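Local coordinates for solute Binding Protein, BlMnBP1 in complex with mannotriose (Bifidobacterium, PDB 6FUV), which binds manno-oligosaccharides such as mannotriose and probably delivers them to an ABC importer, as the extracellular solute-binding component of that system, at residues G5-Y8 against P9-K12; A214-D217 against K218-D221; G308-K311 against N312-K315; V399-A403 against N404-T408. One frame throughout, in Å; residues are numbered along the deposited sequence.

How the interactions relate
The four contacts are all local turns or helix ends near the outside of a two-lobed solute-binding protein, two on each side of the chain's centre. Interactions 1 and 3 lie about 15 Å apart, centre to centre, and both rest against helix 315-330; each is partly buried. Interactions 2 and 4, about 21 Å apart, are surface contacts beside helix 223-236 on the opposite side. Side chains take backbone N-H groups in three of them: a glutamate in interaction 1, an aspartate in interaction 2 and an asparagine in interaction 3. Interaction 4 reverses this, an asparagine N-H giving to a carbonyl at a helix end. Within each surface contact, waters bridge its two segments.

Interaction 1 of 4, residues G5-Y8 against P9-K12; sequences GVTY and PEIK
Tyr8 O takes Ile11 N at 3.1 Å (163°) and Thr7 O takes Glu10 N more weakly, so the backbone winds through two overlapping turns, each closed three residues on. The side chain of Glu10 then folds back over the opening of the turn. Its CG lies anti to the carbonyl carbon (chi1 -57°) and CB to CD is extended, which brings OE1 to Thr7 N at 2.9 Å through the anti lone pair. Thr7 OG1 adds a weak bond to the same OE1 at 3.0 Å, so this oxygen holds both the backbone and the hydroxyl of one threonine. On the apolar side, the side chains of Ile11 and Val6 cross at about a right angle, CG1 to CG1 3.8 Å, while the isoleucine also packs on Met322 and Ile323 of helix 315-330. Cutting Ile11 back to alanine would probably leave Val6 CG1 without its partner and open a gap against that helix. Lys326 NZ, from the same helix, bonds to both Tyr8 O and Ile11 O, pinning the turn from outside. The motif is thus a pair of overlapping turns with Glu10 folded back onto Thr7, in the loop before strand 22-28, attached to helix 315-330 through Ile11 and the two Lys326 bonds.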
loop_
_atom_site.group_PDB
_atom_site.type_symbol
_atom_site.label_atom_id
_atom_site.label_comp_id
_atom_site.label_asym_id
_atom_site.label_seq_id
_atom_site.Cartn_x
_atom_site.Cartn_y
_atom_site.Cartn_z
ATOM N N GLY A 5 -11.778 -20.115 20.089
ATOM C CA GLY A 5 -11.716 -21.248 19.190
ATOM C C GLY A 5 -12.654 -21.138 18.002
ATOM O O GLY A 5 -12.916 -22.121 17.292
ATOM N N VAL A 6 -13.172 -19.935 17.776
ATOM C CA VAL A 6 -13.979 -19.654 16.596
ATOM C C VAL A 6 -13.066 -19.121 15.507
ATOM O O VAL A 6 -12.385 -18.115 15.714
ATOM C CB VAL A 6 -15.090 -18.646 16.912
ATOM C CG1 VAL A 6 -15.755 -18.184 15.621
ATOM C CG2 VAL A 6 -16.091 -19.275 17.855
ATOM N N THR A 7 -13.037 -19.791 14.358
ATOM C CA THR A 7 -12.189 -19.329 13.269
ATOM C C THR A 7 -13.000 -18.669 12.161
ATOM O O THR A 7 -14.215 -18.820 12.073
ATOM C CB THR A 7 -11.348 -20.474 12.681
ATOM O OG1 THR A 7 -12.176 -21.452 12.029
ATOM C CG2 THR A 7 -10.533 -21.154 13.742
ATOM N N TYR A 8 -12.310 -17.924 11.306
ATOM C CA TYR A 8 -12.981 -17.149 10.260
ATOM C C TYR A 8 -13.756 -18.022 9.275
ATOM O O TYR A 8 -14.910 -17.688 8.960
ATOM C CB TYR A 8 -11.929 -16.269 9.555
ATOM C CG TYR A 8 -12.383 -15.438 8.390
ATOM C CD1 TYR A 8 -12.749 -16.025 7.177
ATOM C CD2 TYR A 8 -12.396 -14.064 8.464
ATOM C CE1 TYR A 8 -13.154 -15.223 6.097
ATOM C CE2 TYR A 8 -12.802 -13.292 7.391
ATOM C CZ TYR A 8 -13.166 -13.885 6.210
ATOM O OH TYR A 8 -13.567 -13.059 5.171
ATOM N N PRO A 9 -13.249 -19.174 8.814
ATOM C CA PRO A 9 -14.075 -19.990 7.903
ATOM C C PRO A 9 -15.332 -20.479 8.575
ATOM O O PRO A 9 -16.332 -20.736 7.907
ATOM C CB PRO A 9 -13.145 -21.153 7.499
ATOM C CG PRO A 9 -11.755 -20.600 7.711
ATOM C CD PRO A 9 -11.885 -19.710 8.953
ATOM N N GLU A 10 -15.316 -20.602 9.888
ATOM C CA GLU A 10 -16.449 -21.172 10.577
ATOM C C GLU A 10 -17.540 -20.159 10.840
ATOM O O GLU A 10 -18.651 -20.577 11.183
ATOM C CB GLU A 10 -16.012 -21.764 11.915
ATOM C CG GLU A 10 -14.924 -22.840 11.855
ATOM C CD GLU A 10 -14.510 -23.299 13.240
ATOM O OE1 GLU A 10 -14.092 -22.446 14.068
ATOM O OE2 GLU A 10 -14.612 -24.510 13.500
ATOM N N ILE A 11 -17.278 -18.866 10.638
ATOM C CA ILE A 11 -18.224 -17.812 11.001
ATOM C C ILE A 11 -19.354 -17.724 9.984
ATOM O O ILE A 11 -19.137 -17.389 8.818
ATOM C CB ILE A 11 -17.522 -16.453 11.123
ATOM C CG1 ILE A 11 -16.774 -16.355 12.450
ATOM C CG2 ILE A 11 -18.486 -15.347 10.986
ATOM C CD1 ILE A 11 -15.801 -15.222 12.466
ATOM N N LYS A 12 -20.574 -17.914 10.445
ATOM C CA LYS A 12 -21.767 -17.714 9.614
ATOM C C LYS A 12 -22.402 -16.367 9.973
ATOM O O LYS A 12 -23.062 -16.227 11.005
ATOM C CB LYS A 12 -22.747 -18.855 9.817
ATOM C CG LYS A 12 -22.169 -20.207 9.403
ATOM C CD LYS A 12 -23.214 -21.278 9.558
ATOM C CE LYS A 12 -22.742 -22.585 9.011
ATOM N NZ LYS A 12 -23.712 -23.673 9.359
#

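Interaction 2 of 4, residues A214-D217 against K218-D221; sequences AKDD and KAPD
Asp216 OD1 is gripped by two backbone N-H groups, Lys218 N at 2.9 Å and Ala219 N at 3.3 Å, both weak bonds. This is an Asx turn laid over a type I beta turn that runs from Asp216 to Ala219, in the loop leading to helix 223-236. Asp216 CG stands opposite the backbone N (chi1 173°), and from there the carboxylate leans over the turn and brings OD1 within reach of both N-H groups. Ala219 N also points at Asp216 O, the usual bond of such a turn, though the modelled position of that oxygen is doubtful. With an alanine in place of Asp216, Lys218 N would probably lose its acceptor within the turn and the loop would be freer to flex. Lys218 NZ stays 4.5 Å from Asp216 OD1, beyond a salt bridge, so any charge attraction there is likely to be modest. Next to the turn, Lys215 CG and CD lie against Pro220 CB, CD at 3.9 Å, and the lysine also touches Tyr225. Across the base of the loop, one water accepts from Asp216 N at 3.0 Å and donates to Pro220 O at 2.8 Å.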
loop_
_atom_site.group_PDB
_atom_site.type_symbol
_atom_site.label_atom_id
_atom_site.label_comp_id
_atom_site.label_asym_id
_atom_site.label_seq_id
_atom_site.Cartn_x
_atom_site.Cartn_y
_atom_site.Cartn_z
ATOM N N ALA A 214 21.147 -2.186 -8.901
ATOM C CA ALA A 214 21.953 -1.724 -10.016
ATOM C C ALA A 214 21.121 -1.621 -11.303
ATOM O O ALA A 214 20.138 -2.336 -11.516
ATOM C CB ALA A 214 23.133 -2.668 -10.217
ATOM N N LYS A 215 21.526 -0.697 -12.164
ATOM C CA LYS A 215 20.916 -0.572 -13.475
ATOM C C LYS A 215 21.046 -1.892 -14.222
ATOM O O LYS A 215 22.050 -2.590 -14.125
ATOM C CB LYS A 215 21.571 0.578 -14.255
ATOM C CG LYS A 215 20.946 0.787 -15.643
ATOM C CD LYS A 215 21.436 2.071 -16.317
ATOM C CE LYS A 215 22.922 2.041 -16.567
ATOM N NZ LYS A 215 23.407 3.207 -17.353
ATOM N N ASP A 216 20.000 -2.259 -14.934
ATOM C CA ASP A 216 19.963 -3.471 -15.757
ATOM C C ASP A 216 20.298 -3.046 -17.178
ATOM O O ASP A 216 19.455 -2.495 -17.881
ATOM C CB ASP A 216 18.583 -4.114 -15.692
ATOM C CG ASP A 216 18.424 -5.272 -16.634
ATOM O OD1 ASP A 216 19.336 -5.538 -17.459
ATOM O OD2 ASP A 216 17.362 -5.924 -16.535
ATOM N N ASP A 217 21.552 -3.247 -17.581
ATOM C CA ASP A 217 22.002 -2.783 -18.882
ATOM C C ASP A 217 21.340 -3.510 -20.049
ATOM O O ASP A 217 21.320 -2.951 -21.139
ATOM C CB ASP A 217 23.528 -2.893 -19.017
ATOM C CG ASP A 217 24.038 -4.279 -18.814
ATOM O OD1 ASP A 217 23.228 -5.205 -18.672
ATOM O OD2 ASP A 217 25.269 -4.447 -18.764
ATOM N N LYS A 218 20.733 -4.687 -19.844
ATOM C CA LYS A 218 19.937 -5.290 -20.908
ATOM C C LYS A 218 18.573 -4.612 -21.056
ATOM O O LYS A 218 17.943 -4.713 -22.109
ATOM C CB LYS A 218 19.688 -6.772 -20.643
ATOM C CG LYS A 218 20.906 -7.542 -20.119
ATOM C CD LYS A 218 20.614 -9.039 -20.124
ATOM C CE LYS A 218 19.800 -9.533 -18.889
ATOM N NZ LYS A 218 20.643 -9.798 -17.681
ATOM N N ALA A 219 18.087 -3.945 -20.012
ATOM C CA ALA A 219 16.814 -3.221 -20.062
ATOM C C ALA A 219 16.879 -2.132 -19.018
ATOM O O ALA A 219 16.360 -2.273 -17.908
ATOM C CB ALA A 219 15.624 -4.149 -19.816
ATOM N N PRO A 220 17.544 -1.020 -19.333
ATOM C CA PRO A 220 17.867 -0.043 -18.298
ATOM C C PRO A 220 16.680 0.723 -17.808
ATOM O O PRO A 220 16.816 1.360 -16.764
ATOM C CB PRO A 220 18.883 0.878 -18.996
ATOM C CG PRO A 220 18.635 0.688 -20.447
ATOM C CD PRO A 220 18.233 -0.734 -20.609
ATOM N N ASP A 221 15.518 0.661 -18.483
ATOM C CA ASP A 221 14.280 1.310 -18.027
ATOM C C ASP A 221 13.337 0.348 -17.307
ATOM O O ASP A 221 12.122 0.595 -17.204
ATOM C CB ASP A 221 13.562 1.981 -19.208
ATOM C CG ASP A 221 14.389 3.137 -19.802
ATOM O OD1 ASP A 221 14.807 4.026 -19.014
ATOM O OD2 ASP A 221 14.702 3.100 -21.020
HETATM O O HOH W 1 17.671 -0.442 -14.770
#

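Interaction 3 of 4, residues G308-K311 against N312-K315; sequences GINK and NSDK
Asn310 and Asn312 meet in a local polar contact at the corner between strand 298-309 and helix 315-330. The motif is an Asx turn nested in a tight backbone turn. Asn310 OD1 accepts Asn312 N at 2.9 Å, a fairly straight bond (155°), and Asn310 O accepts Ser313 N at 3.2 Å. Asn312 N stands well above the plane of the Asn310 side-chain amide, not on a lone pair of OD1. Asn310 CG lies opposite the backbone N (chi1 -166°), which swings the amide forward over the turn to reach the N-H two residues on. The other end of that amide is held too: Asn310 ND2 gives to Trp82 O and Asn79 O, so the flat group is gripped at both its oxygen and its nitrogen and can hardly flip. The amide planes of Asn310 and Asn312 are 59° apart, with Asn312 CB 3.2 Å from Asn310 OD1. The ND2 of Asn312 turns to Asn79 O, so both asparagines fasten the corner to the same neighbouring loop. Lys3 NZ bonds to Lys311 O and Ser313 O, tying the N-terminal segment to the turn. Just beyond, Asp314 is the N-cap of helix 315-330 and makes a salt bridge with Arg317. Ser313 OG, hydrogen-bonded to Asp83 OD1, sits tight against the side chain of Asn310, 3.1 Å from its CB.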
loop_
_atom_site.group_PDB
_atom_site.type_symbol
_atom_site.label_atom_id
_atom_site.label_comp_id
_atom_site.label_asym_id
_atom_site.label_seq_id
_atom_site.Cartn_x
_atom_site.Cartn_y
_atom_site.Cartn_z
ATOM N N GLY A 308 -5.679 -6.971 11.767
ATOM C CA GLY A 308 -5.192 -7.937 12.743
ATOM C C GLY A 308 -5.902 -7.781 14.079
ATOM O O GLY A 308 -6.308 -6.687 14.458
ATOM N N ILE A 309 -6.036 -8.884 14.804
ATOM C CA ILE A 309 -6.813 -8.936 16.039
ATOM C C ILE A 309 -5.879 -9.144 17.227
ATOM O O ILE A 309 -5.010 -10.024 17.193
ATOM C CB ILE A 309 -7.868 -10.045 15.954
ATOM C CG1 ILE A 309 -8.866 -9.703 14.843
ATOM C CG2 ILE A 309 -8.629 -10.244 17.255
ATOM C CD1 ILE A 309 -10.082 -10.579 14.813
ATOM N N ASN A 310 -6.096 -8.371 18.292
ATOM C CA ASN A 310 -5.281 -8.365 19.514
ATOM C C ASN A 310 -5.395 -9.668 20.297
ATOM O O ASN A 310 -6.465 -10.048 20.763
ATOM C CB ASN A 310 -5.732 -7.183 20.376
ATOM C CG ASN A 310 -4.783 -6.811 21.512
ATOM O OD1 ASN A 310 -3.768 -7.440 21.759
ATOM N ND2 ASN A 310 -5.130 -5.755 22.202
ATOM N N LYS A 311 -4.281 -10.346 20.469
ATOM C CA LYS A 311 -4.316 -11.489 21.359
ATOM C C LYS A 311 -4.562 -11.115 22.803
ATOM O O LYS A 311 -4.962 -11.991 23.576
ATOM C CB LYS A 311 -3.030 -12.297 21.290
ATOM C CG LYS A 311 -1.760 -11.591 21.633
ATOM C CD LYS A 311 -0.572 -12.510 21.224
ATOM C CE LYS A 311 -0.477 -13.812 22.047
ATOM N NZ LYS A 311 0.367 -13.626 23.290
ATOM N N ASN A 312 -4.370 -9.847 23.179
ATOM C CA ASN A 312 -4.699 -9.433 24.540
ATOM C C ASN A 312 -6.197 -9.409 24.784
ATOM O O ASN A 312 -6.643 -9.611 25.918
ATOM C CB ASN A 312 -4.145 -8.051 24.864
ATOM C CG ASN A 312 -2.646 -8.006 24.840
ATOM O OD1 ASN A 312 -1.983 -9.006 25.010
ATOM N ND2 ASN A 312 -2.102 -6.817 24.622
ATOM N N SER A 313 -6.975 -9.126 23.751
ATOM C CA SER A 313 -8.411 -8.996 23.899
ATOM C C SER A 313 -9.028 -10.287 24.449
ATOM O O SER A 313 -8.611 -11.408 24.117
ATOM C CB SER A 313 -9.056 -8.680 22.542
ATOM O OG SER A 313 -8.393 -7.646 21.889
ATOM N N ASP A 314 -10.085 -10.131 25.242
ATOM C CA ASP A 314 -10.715 -11.285 25.865
ATOM C C ASP A 314 -11.472 -12.097 24.832
ATOM O O ASP A 314 -11.514 -11.742 23.649
ATOM C CB ASP A 314 -11.637 -10.883 27.013
ATOM C CG ASP A 314 -12.821 -10.026 26.589
ATOM O OD1 ASP A 314 -13.229 -10.071 25.422
ATOM O OD2 ASP A 314 -13.346 -9.300 27.456
ATOM N N LYS A 315 -11.988 -13.244 25.284
ATOM C CA LYS A 315 -12.601 -14.225 24.400
ATOM C C LYS A 315 -13.706 -13.600 23.570
ATOM O O LYS A 315 -13.760 -13.798 22.356
ATOM C CB LYS A 315 -13.113 -15.381 25.257
ATOM C CG LYS A 315 -13.379 -16.660 24.561
ATOM C CD LYS A 315 -13.784 -17.813 25.565
ATOM C CE LYS A 315 -14.616 -17.301 26.723
ATOM N NZ LYS A 315 -14.988 -18.388 27.720
#

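Interaction 4 of 4, residues V399-A403 against N404-T408; sequences VVDAA and NKTKT
A Schellman motif ends helix 393-404, with Val400, Asp401 and Ala402 of its last turn meeting Asn404 to Thr406. Lys405 turns to positive phi (61°), which lets Lys405 N bond to Ala402 O at 3.3 Å while Thr406 N reaches back weakly to Asp401 O. Val400 O is taken twice by Asn404: the backbone N at 3.0 Å and ND2 at 2.6 Å, from opposite faces of the carbonyl plane. With Asn404 CG anti to its own carbonyl carbon (chi1 -64°), the side chain runs back beside Val400, both pointing the same way, and the oxygen lies close to the plane of the amide on a nearly straight bond (162°). ND2 also rests 3.4 Å from Val400 CG1. On another side of the helix end, the extended chain of Lys407 crosses Asp401 obliquely, its CD 3.4 Å from Asp401 OD2. The charges do not touch; a water joins them instead, donating to Asp401 OD2 at 2.6 Å and accepting from Lys407 NZ, whose salt bridge is with Glu415. Ala402, facing inward, packs on Tyr232 and Val235 of helix 223-236. Thr408 then caps helix 409-426 through Gln411 N, so a Schellman C-cap and a threonine N-cap bracket the short link between two successive helices.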
loop_
_atom_site.group_PDB
_atom_site.type_symbol
_atom_site.label_atom_id
_atom_site.label_comp_id
_atom_site.label_asym_id
_atom_site.label_seq_id
_atom_site.Cartn_x
_atom_site.Cartn_y
_atom_site.Cartn_z
ATOM N N VAL A 399 15.574 12.561 -2.818
ATOM C CA VAL A 399 15.045 13.881 -3.151
ATOM C C VAL A 399 16.090 14.944 -2.837
ATOM O O VAL A 399 16.397 15.834 -3.650
ATOM C CB VAL A 399 13.733 14.122 -2.373
ATOM C CG1 VAL A 399 13.279 15.542 -2.556
ATOM C CG2 VAL A 399 12.627 13.125 -2.765
ATOM N N VAL A 400 16.634 14.874 -1.621
ATOM C CA VAL A 400 17.666 15.810 -1.198
ATOM C C VAL A 400 18.882 15.675 -2.087
ATOM O O VAL A 400 19.447 16.674 -2.533
ATOM C CB VAL A 400 18.040 15.569 0.273
ATOM C CG1 VAL A 400 19.232 16.424 0.671
ATOM C CG2 VAL A 400 16.842 15.837 1.141
ATOM N N ASP A 401 19.332 14.444 -2.311
ATOM C CA ASP A 401 20.506 14.239 -3.144
ATOM C C ASP A 401 20.271 14.764 -4.559
ATOM O O ASP A 401 21.155 15.371 -5.158
ATOM C CB ASP A 401 20.846 12.752 -3.155
ATOM C CG ASP A 401 21.599 12.304 -1.952
ATOM O OD1 ASP A 401 22.029 13.140 -1.143
ATOM O OD2 ASP A 401 21.768 11.077 -1.799
ATOM N N ALA A 402 19.083 14.539 -5.109
ATOM C CA ALA A 402 18.807 15.019 -6.458
ATOM C C ALA A 402 18.744 16.535 -6.479
ATOM O O ALA A 402 19.390 17.175 -7.311
ATOM C CB ALA A 402 17.493 14.434 -6.986
ATOM N N ALA A 403 17.983 17.130 -5.552
ATOM C CA ALA A 403 17.790 18.573 -5.574
ATOM C C ALA A 403 19.118 19.301 -5.398
ATOM O O ALA A 403 19.334 20.357 -6.010
ATOM C CB ALA A 403 16.818 18.989 -4.485
ATOM N N ASN A 404 20.031 18.737 -4.595
ATOM C CA ASN A 404 21.294 19.405 -4.285
ATOM C C ASN A 404 22.462 18.963 -5.160
ATOM O O ASN A 404 23.536 19.560 -5.084
ATOM C CB ASN A 404 21.642 19.182 -2.816
ATOM C CG ASN A 404 20.631 19.819 -1.886
ATOM O OD1 ASN A 404 20.698 21.007 -1.613
ATOM N ND2 ASN A 404 19.655 19.036 -1.428
ATOM N N LYS A 405 22.274 17.942 -5.989
ATOM C CA LYS A 405 23.293 17.470 -6.917
ATOM C C LYS A 405 24.544 16.985 -6.203
ATOM O O LYS A 405 25.651 17.107 -6.738
ATOM C CB LYS A 405 23.649 18.576 -7.914
ATOM C CG LYS A 405 22.427 19.250 -8.530
ATOM C CD LYS A 405 22.696 20.694 -8.917
ATOM C CE LYS A 405 21.403 21.370 -9.419
ATOM N NZ LYS A 405 21.579 22.847 -9.558
ATOM N N THR A 406 24.382 16.430 -5.005
ATOM C CA THR A 406 25.515 15.891 -4.271
ATOM C C THR A 406 25.842 14.463 -4.651
ATOM O O THR A 406 26.946 13.992 -4.356
ATOM C CB THR A 406 25.224 15.926 -2.774
ATOM O OG1 THR A 406 24.060 15.138 -2.504
ATOM C CG2 THR A 406 24.960 17.343 -2.294
ATOM N N LYS A 407 24.906 13.760 -5.274
ATOM C CA LYS A 407 25.109 12.369 -5.645
ATOM C C LYS A 407 24.288 12.070 -6.888
ATOM O O LYS A 407 23.176 12.584 -7.028
ATOM C CB LYS A 407 24.674 11.415 -4.524
ATOM C CG LYS A 407 25.595 11.213 -3.411
ATOM C CD LYS A 407 24.980 10.221 -2.414
ATOM C CE LYS A 407 25.827 10.067 -1.161
ATOM N NZ LYS A 407 25.070 9.304 -0.104
ATOM N N THR A 408 24.824 11.209 -7.757
ATOM C CA THR A 408 24.084 10.628 -8.859
ATOM C C THR A 408 23.156 9.515 -8.355
ATOM O O THR A 408 23.351 8.946 -7.284
ATOM C CB THR A 408 25.051 10.050 -9.879
ATOM O OG1 THR A 408 25.749 8.947 -9.288
ATOM C CG2 THR A 408 26.043 11.126 -10.367
HETATM O O HOH W 2 22.721 10.172 0.421
HETATM O O HOH W 3 19.980 23.138 -7.110
#